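Nitrilotriacetate monooxygenase component B (Bacillus cereus ATCC 14579, PDB 3BPK) probably binds FMN and acts as the flavin reductase-like partner component of a monooxygenase. Local coordinates at residues I88-Y93 with E131-M136; R28-V33 with K183-L188; R135-L140 with V162-V167. All blocks are in the same frame, centred on the assembly; numbering follows the deposited sequence. Where two conformers were deposited one is given.

Contact 1: I88-Y93 with E131-M136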
loop_
_atom_site.group_PDB
_atom_site.type_symbol
_atom_site.label_atom_id
_atom_site.label_comp_id
_atom_site.label_asym_id
_atom_site.label_seq_id
_atom_site.Cartn_x
_atom_site.Cartn_y
_atom_site.Cartn_z
ATOM N N ILE B 88 -7.221 -0.340 11.567
ATOM C CA ILE B 88 -7.971 -0.247 10.303
ATOM C C ILE B 88 -8.988 0.898 10.435
ATOM O O ILE B 88 -9.696 1.031 11.453
ATOM C CB ILE B 88 -8.727 -1.563 10.019
ATOM C CG1 ILE B 88 -7.723 -2.723 9.890
ATOM C CG2 ILE B 88 -9.612 -1.444 8.768
ATOM C CD1 ILE B 88 -6.609 -2.483 8.875
ATOM N N SER B 89 -9.026 1.748 9.417
ATOM C CA SER B 89 -9.967 2.881 9.370
ATOM C C SER B 89 -11.270 2.451 8.746
ATOM O O SER B 89 -11.300 1.818 7.686
ATOM C CB SER B 89 -9.370 4.052 8.553
ATOM O OG SER B 89 -8.145 4.481 9.100
ATOM N N ASP B 90 -12.362 2.839 9.391
ATOM C CA ASP B 90 -13.674 2.428 8.910
ATOM C C ASP B 90 -14.733 3.519 9.082
ATOM O O ASP B 90 -14.482 4.554 9.740
ATOM C CB ASP B 90 -14.096 1.065 9.508
ATOM C CG ASP B 90 -14.463 1.144 10.974
ATOM O OD1 ASP B 90 -15.165 2.104 11.379
ATOM O OD2 ASP B 90 -14.061 0.221 11.716
ATOM N N GLU B 91 -15.901 3.311 8.459
ATOM C CA GLU B 91 -16.940 4.350 8.456
ATOM C C GLU B 91 -17.393 4.737 9.876
ATOM O O GLU B 91 -17.829 5.891 10.086
ATOM C CB GLU B 91 -18.138 3.890 7.642
ATOM C CG GLU B 91 -17.847 3.748 6.146
ATOM C CD GLU B 91 -19.078 3.388 5.311
ATOM O OE1 GLU B 91 -20.216 3.790 5.700
ATOM O OE2 GLU B 91 -18.919 2.689 4.286
ATOM N N SER B 92 -17.237 3.829 10.848
ATOM C CA SER B 92 -17.779 4.103 12.211
ATOM C C SER B 92 -16.986 5.168 12.959
ATOM O O SER B 92 -17.476 5.733 13.927
ATOM C CB SER B 92 -17.855 2.837 13.062
ATOM O OG SER B 92 -16.567 2.353 13.455
ATOM N N TYR B 93 -15.747 5.437 12.548
ATOM C CA TYR B 93 -14.958 6.453 13.269
ATOM C C TYR B 93 -14.098 7.326 12.354
ATOM O O TYR B 93 -13.242 8.055 12.837
ATOM C CB TYR B 93 -14.170 5.853 14.461
ATOM C CG TYR B 93 -12.920 5.056 14.149
ATOM C CD1 TYR B 93 -11.667 5.493 14.624
ATOM C CD2 TYR B 93 -12.980 3.864 13.422
ATOM C CE1 TYR B 93 -10.515 4.790 14.367
ATOM C CE2 TYR B 93 -11.785 3.134 13.137
ATOM C CZ TYR B 93 -10.575 3.618 13.630
ATOM O OH TYR B 93 -9.390 2.957 13.377
ATOM N N GLU B 131 -12.215 2.719 19.647
ATOM C CA GLU B 131 -13.162 2.894 18.562
ATOM C C GLU B 131 -12.886 2.006 17.331
ATOM O O GLU B 131 -13.826 1.696 16.573
ATOM C CB GLU B 131 -13.233 4.358 18.129
ATOM C CG GLU B 131 -13.927 5.305 19.154
ATOM C CD GLU B 131 -13.098 5.685 20.377
ATOM O OE1 GLU B 131 -11.896 5.374 20.444
ATOM O OE2 GLU B 131 -13.694 6.324 21.293
ATOM N N ALA B 132 -11.627 1.582 17.122
ATOM C CA ALA B 132 -11.339 0.692 15.988
ATOM C C ALA B 132 -11.954 -0.689 16.162
ATOM O O ALA B 132 -11.990 -1.220 17.292
ATOM C CB ALA B 132 -9.827 0.545 15.814
ATOM N N ASN B 133 -12.409 -1.278 15.049
ATOM C CA ASN B 133 -12.911 -2.643 15.035
ATOM C C ASN B 133 -11.784 -3.672 14.780
ATOM O O ASN B 133 -11.922 -4.851 15.082
ATOM C CB ASN B 133 -14.050 -2.755 14.009
ATOM C CG ASN B 133 -15.293 -1.959 14.439
ATOM O OD1 ASN B 133 -16.096 -2.460 15.225
ATOM N ND2 ASN B 133 -15.448 -0.722 13.937
ATOM N N ILE B 134 -10.677 -3.222 14.174
ATOM C CA ILE B 134 -9.519 -4.097 14.008
ATOM C C ILE B 134 -8.305 -3.239 14.291
ATOM O O ILE B 134 -8.167 -2.113 13.763
ATOM C CB ILE B 134 -9.390 -4.683 12.564
ATOM C CG1 ILE B 134 -10.633 -5.504 12.168
ATOM C CG2 ILE B 134 -8.063 -5.549 12.441
ATOM C CD1 ILE B 134 -10.623 -5.980 10.705
ATOM N N ARG B 135 -7.453 -3.733 15.173
ATOM C CA ARG B 135 -6.163 -3.085 15.376
ATOM C C ARG B 135 -5.056 -4.081 15.604
ATOM O O ARG B 135 -5.287 -5.236 16.018
ATOM C CB ARG B 135 -6.245 -2.054 16.475
ATOM C CG ARG B 135 -6.288 -2.616 17.884
ATOM C CD ARG B 135 -6.388 -1.478 18.927
ATOM N NE ARG B 135 -6.103 -2.032 20.242
ATOM C CZ ARG B 135 -6.960 -2.758 20.973
ATOM N NH1 ARG B 135 -8.214 -2.962 20.586
ATOM N NH2 ARG B 135 -6.535 -3.269 22.113
HETATM N N MSE B 136 -3.840 -3.634 15.319
HETATM C CA MSE B 136 -2.679 -4.511 15.328
HETATM C C MSE B 136 -1.571 -3.867 16.118
HETATM O O MSE B 136 -1.125 -2.768 15.785
HETATM C CB MSE B 136 -2.193 -4.694 13.882
HETATM C CG MSE B 136 -3.197 -5.536 13.036
HETATM SE SE MSE B 136 -2.825 -5.424 11.131
HETATM C CE MSE B 136 -3.670 -3.696 10.885
HETATM O O HOH W 1 -11.547 -0.730 12.436
HETATM O O HOH W 2 -16.220 2.991 15.993
#

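Contact 2: R28-V33 with K183-L188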
loop_
_atom_site.group_PDB
_atom_site.type_symbol
_atom_site.label_atom_id
_atom_site.label_comp_id
_atom_site.label_asym_id
_atom_site.label_seq_id
_atom_site.Cartn_x
_atom_site.Cartn_y
_atom_site.Cartn_z
ATOM N N ARG B 28 -6.646 3.717 -1.778
ATOM C CA ARG B 28 -5.584 3.314 -0.826
ATOM C C ARG B 28 -6.175 3.063 0.579
ATOM O O ARG B 28 -6.939 3.880 1.078
ATOM C CB ARG B 28 -4.509 4.404 -0.684
ATOM C CG ARG B 28 -3.785 4.624 -2.022
ATOM C CD ARG B 28 -2.665 5.658 -1.892
ATOM N NE ARG B 28 -3.073 6.976 -1.414
ATOM C CZ ARG B 28 -3.734 7.877 -2.172
ATOM N NH1 ARG B 28 -4.052 7.602 -3.436
ATOM N NH2 ARG B 28 -4.056 9.073 -1.679
ATOM N N PRO B 29 -5.794 1.961 1.212
ATOM C CA PRO B 29 -6.289 1.723 2.573
ATOM C C PRO B 29 -5.618 2.712 3.518
ATOM O O PRO B 29 -4.474 3.123 3.270
ATOM C CB PRO B 29 -5.850 0.286 2.869
ATOM C CG PRO B 29 -4.645 0.072 2.007
ATOM C CD PRO B 29 -4.892 0.890 0.734
ATOM N N VAL B 30 -6.284 3.033 4.625
ATOM C CA VAL B 30 -5.778 4.099 5.505
ATOM C C VAL B 30 -5.435 3.531 6.879
ATOM O O VAL B 30 -6.333 3.009 7.586
ATOM C CB VAL B 30 -6.850 5.258 5.648
ATOM C CG1 VAL B 30 -6.375 6.387 6.559
ATOM C CG2 VAL B 30 -7.182 5.857 4.256
ATOM N N ALA B 31 -4.152 3.609 7.230
ATOM C CA ALA B 31 -3.699 3.171 8.558
ATOM C C ALA B 31 -3.903 4.315 9.543
ATOM O O ALA B 31 -3.383 5.420 9.329
ATOM C CB ALA B 31 -2.217 2.774 8.529
ATOM N N PHE B 32 -4.614 4.059 10.649
ATOM C CA PHE B 32 -4.687 5.068 11.703
ATOM C C PHE B 32 -3.681 4.608 12.748
ATOM O O PHE B 32 -3.851 3.523 13.341
ATOM C CB PHE B 32 -6.080 5.168 12.294
ATOM C CG PHE B 32 -6.162 6.155 13.383
ATOM C CD1 PHE B 32 -5.904 7.500 13.122
ATOM C CD2 PHE B 32 -6.513 5.755 14.693
ATOM C CE1 PHE B 32 -5.953 8.439 14.149
ATOM C CE2 PHE B 32 -6.559 6.687 15.711
ATOM C CZ PHE B 32 -6.301 8.030 15.444
ATOM N N VAL B 33 -2.614 5.389 12.916
ATOM C CA VAL B 33 -1.443 4.900 13.677
ATOM C C VAL B 33 -1.256 5.692 14.961
ATOM O O VAL B 33 -1.171 6.938 14.916
ATOM C CB VAL B 33 -0.148 5.054 12.846
ATOM C CG1 VAL B 33 1.086 4.552 13.639
ATOM C CG2 VAL B 33 -0.244 4.243 11.537
ATOM N N LYS B 183 -16.782 -2.177 6.731
ATOM C CA LYS B 183 -16.970 -0.858 6.099
ATOM C C LYS B 183 -15.667 -0.041 6.116
ATOM O O LYS B 183 -15.593 1.098 6.605
ATOM C CB LYS B 183 -18.125 -0.078 6.721
ATOM C CG LYS B 183 -19.445 -0.809 6.550
ATOM C CD LYS B 183 -20.604 -0.002 7.058
ATOM C CE LYS B 183 -21.903 -0.419 6.351
ATOM N NZ LYS B 183 -22.151 -1.909 6.354
ATOM N N PRO B 184 -14.618 -0.625 5.544
ATOM C CA PRO B 184 -13.336 0.085 5.552
ATOM C C PRO B 184 -13.431 1.351 4.707
ATOM O O PRO B 184 -14.229 1.405 3.754
ATOM C CB PRO B 184 -12.395 -0.925 4.901
ATOM C CG PRO B 184 -13.314 -1.711 3.920
ATOM C CD PRO B 184 -14.571 -1.888 4.786
ATOM N N ILE B 185 -12.646 2.368 5.065
ATOM C CA ILE B 185 -12.565 3.559 4.207
ATOM C C ILE B 185 -11.211 3.636 3.494
ATOM O O ILE B 185 -10.185 3.117 3.997
ATOM C CB ILE B 185 -12.902 4.871 4.962
ATOM C CG1 ILE B 185 -11.913 5.136 6.069
ATOM C CG2 ILE B 185 -14.363 4.891 5.482
ATOM C CD1 ILE B 185 -10.822 6.061 5.635
ATOM N N SER B 186 -11.211 4.255 2.311
ATOM C CA SER B 186 -9.983 4.391 1.553
ATOM C C SER B 186 -9.801 5.822 1.097
ATOM O O SER B 186 -10.746 6.597 1.087
ATOM C CB SER B 186 -9.981 3.434 0.365
ATOM O OG SER B 186 -11.150 3.599 -0.430
ATOM N N ARG B 187 -8.575 6.149 0.719
ATOM C CA ARG B 187 -8.211 7.503 0.290
ATOM C C ARG B 187 -8.055 7.572 -1.234
ATOM O O ARG B 187 -7.489 6.673 -1.865
ATOM C CB ARG B 187 -6.921 7.933 0.964
ATOM C CG ARG B 187 -6.561 9.386 0.769
ATOM C CD ARG B 187 -7.268 10.349 1.663
ATOM N NE ARG B 187 -6.814 11.701 1.335
ATOM C CZ ARG B 187 -5.753 12.316 1.870
ATOM N NH1 ARG B 187 -5.008 11.719 2.817
ATOM N NH2 ARG B 187 -5.434 13.552 1.469
ATOM N N LEU B 188 -8.547 8.674 -1.803
ATOM C CA LEU B 188 -8.319 8.932 -3.220
ATOM C C LEU B 188 -7.439 10.186 -3.353
ATOM O O LEU B 188 -6.621 10.469 -2.474
ATOM C CB LEU B 188 -9.659 9.092 -3.948
ATOM C CG LEU B 188 -10.689 7.975 -3.731
ATOM C CD1 LEU B 188 -11.932 8.314 -4.557
ATOM C CD2 LEU B 188 -10.166 6.586 -4.142
HETATM O O HOH W 3 -8.732 0.909 4.686
#

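Contact 3: R135-L140 with V162-V167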
loop_
_atom_site.group_PDB
_atom_site.type_symbol
_atom_site.label_atom_id
_atom_site.label_comp_id
_atom_site.label_asym_id
_atom_site.label_seq_id
_atom_site.Cartn_x
_atom_site.Cartn_y
_atom_site.Cartn_z
ATOM N N ARG B 135 -7.453 -3.733 15.173
ATOM C CA ARG B 135 -6.163 -3.085 15.376
ATOM C C ARG B 135 -5.056 -4.081 15.604
ATOM O O ARG B 135 -5.287 -5.236 16.018
ATOM C CB ARG B 135 -6.245 -2.054 16.475
ATOM C CG ARG B 135 -6.288 -2.616 17.884
ATOM C CD ARG B 135 -6.388 -1.478 18.927
ATOM N NE ARG B 135 -6.103 -2.032 20.242
ATOM C CZ ARG B 135 -6.960 -2.758 20.973
ATOM N NH1 ARG B 135 -8.214 -2.962 20.586
ATOM N NH2 ARG B 135 -6.535 -3.269 22.113
HETATM N N MSE B 136 -3.840 -3.634 15.319
HETATM C CA MSE B 136 -2.679 -4.511 15.328
HETATM C C MSE B 136 -1.571 -3.867 16.118
HETATM O O MSE B 136 -1.125 -2.768 15.785
HETATM C CB MSE B 136 -2.193 -4.694 13.882
HETATM C CG MSE B 136 -3.197 -5.536 13.036
HETATM SE SE MSE B 136 -2.825 -5.424 11.131
HETATM C CE MSE B 136 -3.670 -3.696 10.885
ATOM N N GLU B 137 -1.126 -4.555 17.164
ATOM C CA GLU B 137 0.029 -4.076 17.927
ATOM C C GLU B 137 1.233 -4.433 17.101
ATOM O O GLU B 137 1.379 -5.607 16.672
ATOM C CB GLU B 137 0.132 -4.778 19.278
ATOM C CG GLU B 137 -1.070 -4.536 20.182
ATOM C CD GLU B 137 -0.965 -5.262 21.523
ATOM O OE1 GLU B 137 0.172 -5.515 21.985
ATOM O OE2 GLU B 137 -2.039 -5.520 22.111
ATOM N N CYS B 138 2.079 -3.420 16.859
ATOM C CA CYS B 138 3.292 -3.660 16.064
ATOM C C CYS B 138 4.587 -3.344 16.793
ATOM O O CYS B 138 4.655 -2.389 17.602
ATOM C CB CYS B 138 3.269 -2.812 14.807
ATOM S SG CYS B 138 1.926 -3.271 13.669
ATOM N N VAL B 139 5.613 -4.133 16.469
ATOM C CA VAL B 139 6.980 -3.717 16.801
ATOM C C VAL B 139 7.659 -3.259 15.500
ATOM O O VAL B 139 7.334 -3.720 14.382
ATOM C CB VAL B 139 7.813 -4.822 17.505
ATOM C CG1 VAL B 139 7.167 -5.216 18.843
ATOM C CG2 VAL B 139 7.960 -6.046 16.586
ATOM N N LEU B 140 8.598 -2.341 15.646
ATOM C CA LEU B 140 9.242 -1.791 14.473
ATOM C C LEU B 140 10.350 -2.743 14.035
ATOM O O LEU B 140 11.335 -2.962 14.790
ATOM C CB LEU B 140 9.830 -0.425 14.816
ATOM C CG LEU B 140 10.506 0.256 13.615
ATOM C CD1 LEU B 140 9.476 0.624 12.548
ATOM C CD2 LEU B 140 11.339 1.488 14.042
ATOM N N VAL B 162 3.468 -7.426 13.190
ATOM C CA VAL B 162 2.277 -7.545 14.052
ATOM C C VAL B 162 2.556 -8.586 15.137
ATOM O O VAL B 162 2.914 -9.748 14.835
ATOM C CB VAL B 162 1.021 -7.966 13.245
ATOM C CG1 VAL B 162 -0.217 -8.077 14.168
ATOM C CG2 VAL B 162 0.774 -7.004 12.085
ATOM N N VAL B 163 2.415 -8.158 16.393
ATOM C CA VAL B 163 2.615 -9.070 17.542
ATOM C C VAL B 163 1.289 -9.416 18.261
ATOM O O VAL B 163 1.254 -10.343 19.078
ATOM C CB VAL B 163 3.673 -8.542 18.520
ATOM C CG1 VAL B 163 5.026 -8.506 17.824
ATOM C CG2 VAL B 163 3.277 -7.141 19.061
ATOM N N ARG B 164 0.228 -8.671 17.933
ATOM C CA ARG B 164 -1.122 -9.025 18.406
ATOM C C ARG B 164 -2.160 -8.448 17.471
ATOM O O ARG B 164 -2.036 -7.294 17.046
ATOM C CB ARG B 164 -1.380 -8.487 19.819
ATOM C CG ARG B 164 -2.591 -9.138 20.505
ATOM C CD ARG B 164 -2.251 -10.613 20.805
ATOM N NE ARG B 164 -1.647 -10.816 22.126
ATOM C CZ ARG B 164 -0.474 -11.397 22.362
ATOM N NH1 ARG B 164 0.311 -11.792 21.351
ATOM N NH2 ARG B 164 -0.071 -11.564 23.632
ATOM N N PHE B 165 -3.159 -9.268 17.139
ATOM C CA PHE B 165 -4.324 -8.803 16.402
ATOM C C PHE B 165 -5.462 -8.671 17.408
ATOM O O PHE B 165 -5.609 -9.544 18.290
ATOM C CB PHE B 165 -4.795 -9.830 15.396
ATOM C CG PHE B 165 -3.928 -9.968 14.176
ATOM C CD1 PHE B 165 -4.071 -9.089 13.105
ATOM C CD2 PHE B 165 -3.037 -11.040 14.059
ATOM C CE1 PHE B 165 -3.322 -9.274 11.924
ATOM C CE2 PHE B 165 -2.283 -11.208 12.908
ATOM C CZ PHE B 165 -2.433 -10.315 11.836
ATOM N N HIS B 166 -6.276 -7.617 17.264
ATOM C CA HIS B 166 -7.515 -7.432 18.036
ATOM C C HIS B 166 -8.614 -7.241 17.009
ATOM O O HIS B 166 -8.536 -6.328 16.190
ATOM C CB HIS B 166 -7.439 -6.183 18.889
ATOM C CG HIS B 166 -6.343 -6.223 19.914
ATOM N ND1 HIS B 166 -6.504 -6.838 21.139
ATOM C CD2 HIS B 166 -5.061 -5.784 19.872
ATOM C CE1 HIS B 166 -5.369 -6.738 21.824
ATOM N NE2 HIS B 166 -4.475 -6.111 21.073
ATOM N N VAL B 167 -9.624 -8.116 17.018
ATOM C CA VAL B 167 -10.645 -8.126 15.964
ATOM C C VAL B 167 -12.040 -8.193 16.557
ATOM O O VAL B 167 -12.289 -9.061 17.394
ATOM C CB VAL B 167 -10.462 -9.334 15.006
ATOM C CG1 VAL B 167 -11.538 -9.328 13.910
ATOM C CG2 VAL B 167 -9.006 -9.383 14.397
#

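Contact 1: I88-Y93 with E131-M136
This is a buried contact, part polar and part apolar, between the turn that leaves strand 83-88 for helix 94-100 and the start of strand 134-146, and D90 with N133 stands at its middle. In one of its two conformers N133 reaches across through ND2, which donates to D90 OD2 at 2.8 Å in a fairly straight bond (158°) lying close to the amide plane. It meets OD2 on the syn side, with carboxylate and amide planes 40° apart. The same ND2 has a weak second bond, 3.3 Å, to S92 OG. D90 in turn holds its own turn together: OD1 takes the backbone N of S92 as an Asx turn and also the S92 hydroxyl, so the carboxylate is fixed at both oxygens. Water 1 ties D90 OD2 and I88 O to the backbone N of I134, while water 2 links S92 OG with E131 O.

In the split-barrel flavin-reductase fold these two strands are antiparallel neighbours of one sheet, and their pairing ends here with I88 N donating to I134 O at 3.0 Å. Beside that bond I88 CG1 lies 3.7 Å from I134 CB, the two side chains pointing the same way, and I88 CD1 meets the CE methyl of selenomethionine M136. The chi1 of 76° at Y93, the N-cap residue of helix 94-100, brings one ring face against E131 O and A132 N. A132 CB sits 3.5 Å from Y93 OH, and that hydroxyl donates to I88 O at 2.7 Å from above the carbonyl plane.

Contact 2: R28-V33 with K183-L188
R28 and R187 face each other as an antiparallel hydrogen-bonded pair, and this is the tight part of the contact. R187 N donates to R28 O at 2.8 Å, and R28 N returns a bond to R187 O at 3.1 Å. S186 CB lies 3.2 Å from the same R28 O. The R28 chain bends at chi3 (-58°) and lays one guanidinium face over R187 O, while NH2 bonds L188 O at 3.0 Å from well above that carbonyl's plane. NH1 serves I25 O and T22 O, and NE serves S48 OG, which pins the group from several sides. R187 passes its aliphatic CG 3.5 Å from R28 NH2, then carries its own guanidinium off toward G190 O.

Toward V30 and I185 the two backbones part. Water 3 stands between them, accepting from V30 N and donating to I185 O at 2.7 Å. V30 CG2 still touches I185 CD1 (3.9 Å) and R187 CB, but no direct backbone bond joins V30 to I185. P29 packs on P27 of the second subunit. Through this short antiparallel pairing strand 186-187 bridges strand 28-36 to strand 192-194 in the branched, curled sheet of the flavin reductase-like fold.

Contact 3: R135-L140 with V162-V167
With CG set between its backbone N and carbonyl carbon (chi1 75°) and the chain then extended to NE, R135 lays its guanidinium flat on the imidazole of H166. The planes are 6° apart and the centres 3.9 Å, with NH2 over the middle of the ring. H166, its CG beside the backbone N (chi1 -62°), turns the ring edge toward E137, whose chain runs straight out beyond CG. NE2 donates to E137 OE2 at 2.7 Å within the ring plane, and the oxygen is met on its anti side, somewhat out of the carboxylate plane. A guanidinium-imidazole stack on one face and a carboxylate acceptor at the rim thus fix the rotation of the histidine ring. E137 is not left to H166 alone: OE2 also takes E122 N, and OE1 takes V123 N and I124 N. R164 leans its CB against the E137 carboxyl carbon CD at 3.7 Å and, in one of its two conformers, sends its guanidinium to a salt bridge with E122.

The other face of the sheet is apolar. M136 CG touches F165 CD1 at 3.7 Å, and its selenium lies 5.1 Å from the ring centroid, an oblique Met-aromatic contact. V162 CG1 sits over the centre of the F165 ring and also meets M136 CB.

R135 N and O both pair with H166, E137 N donates to R164 O at 2.9 Å, but E137 O receives V163 N at 2.8 Å. V163 and R164 thus both stand opposite E137, a classic beta bulge in the hairpin of strands 134-146 and 155-168, whose sheet continues through F165-V167 into the second subunit.

All three contacts reach the same curled antiparallel sheet and all touch the second subunit. Contacts 1 and 2, centres about 10 Å apart, meet directly: S89 OG lies 2.8 Å from V30 O and E91 N lies 2.9 Å from K183 O, both probably hydrogen bonds, so the turn after strand 83-88 is tied to both segments of contact 2. Contacts 1 and 3 share R135 and M136 on strand 134-146, and I134 CG2 packs 3.9 Å from H166 O. Contacts 2 and 3 do not touch; their nearest atoms are about 7 Å apart and their centres about 17 Å. Along the chain, contacts 1 and 3 both fall within the loop that contact 2 closes.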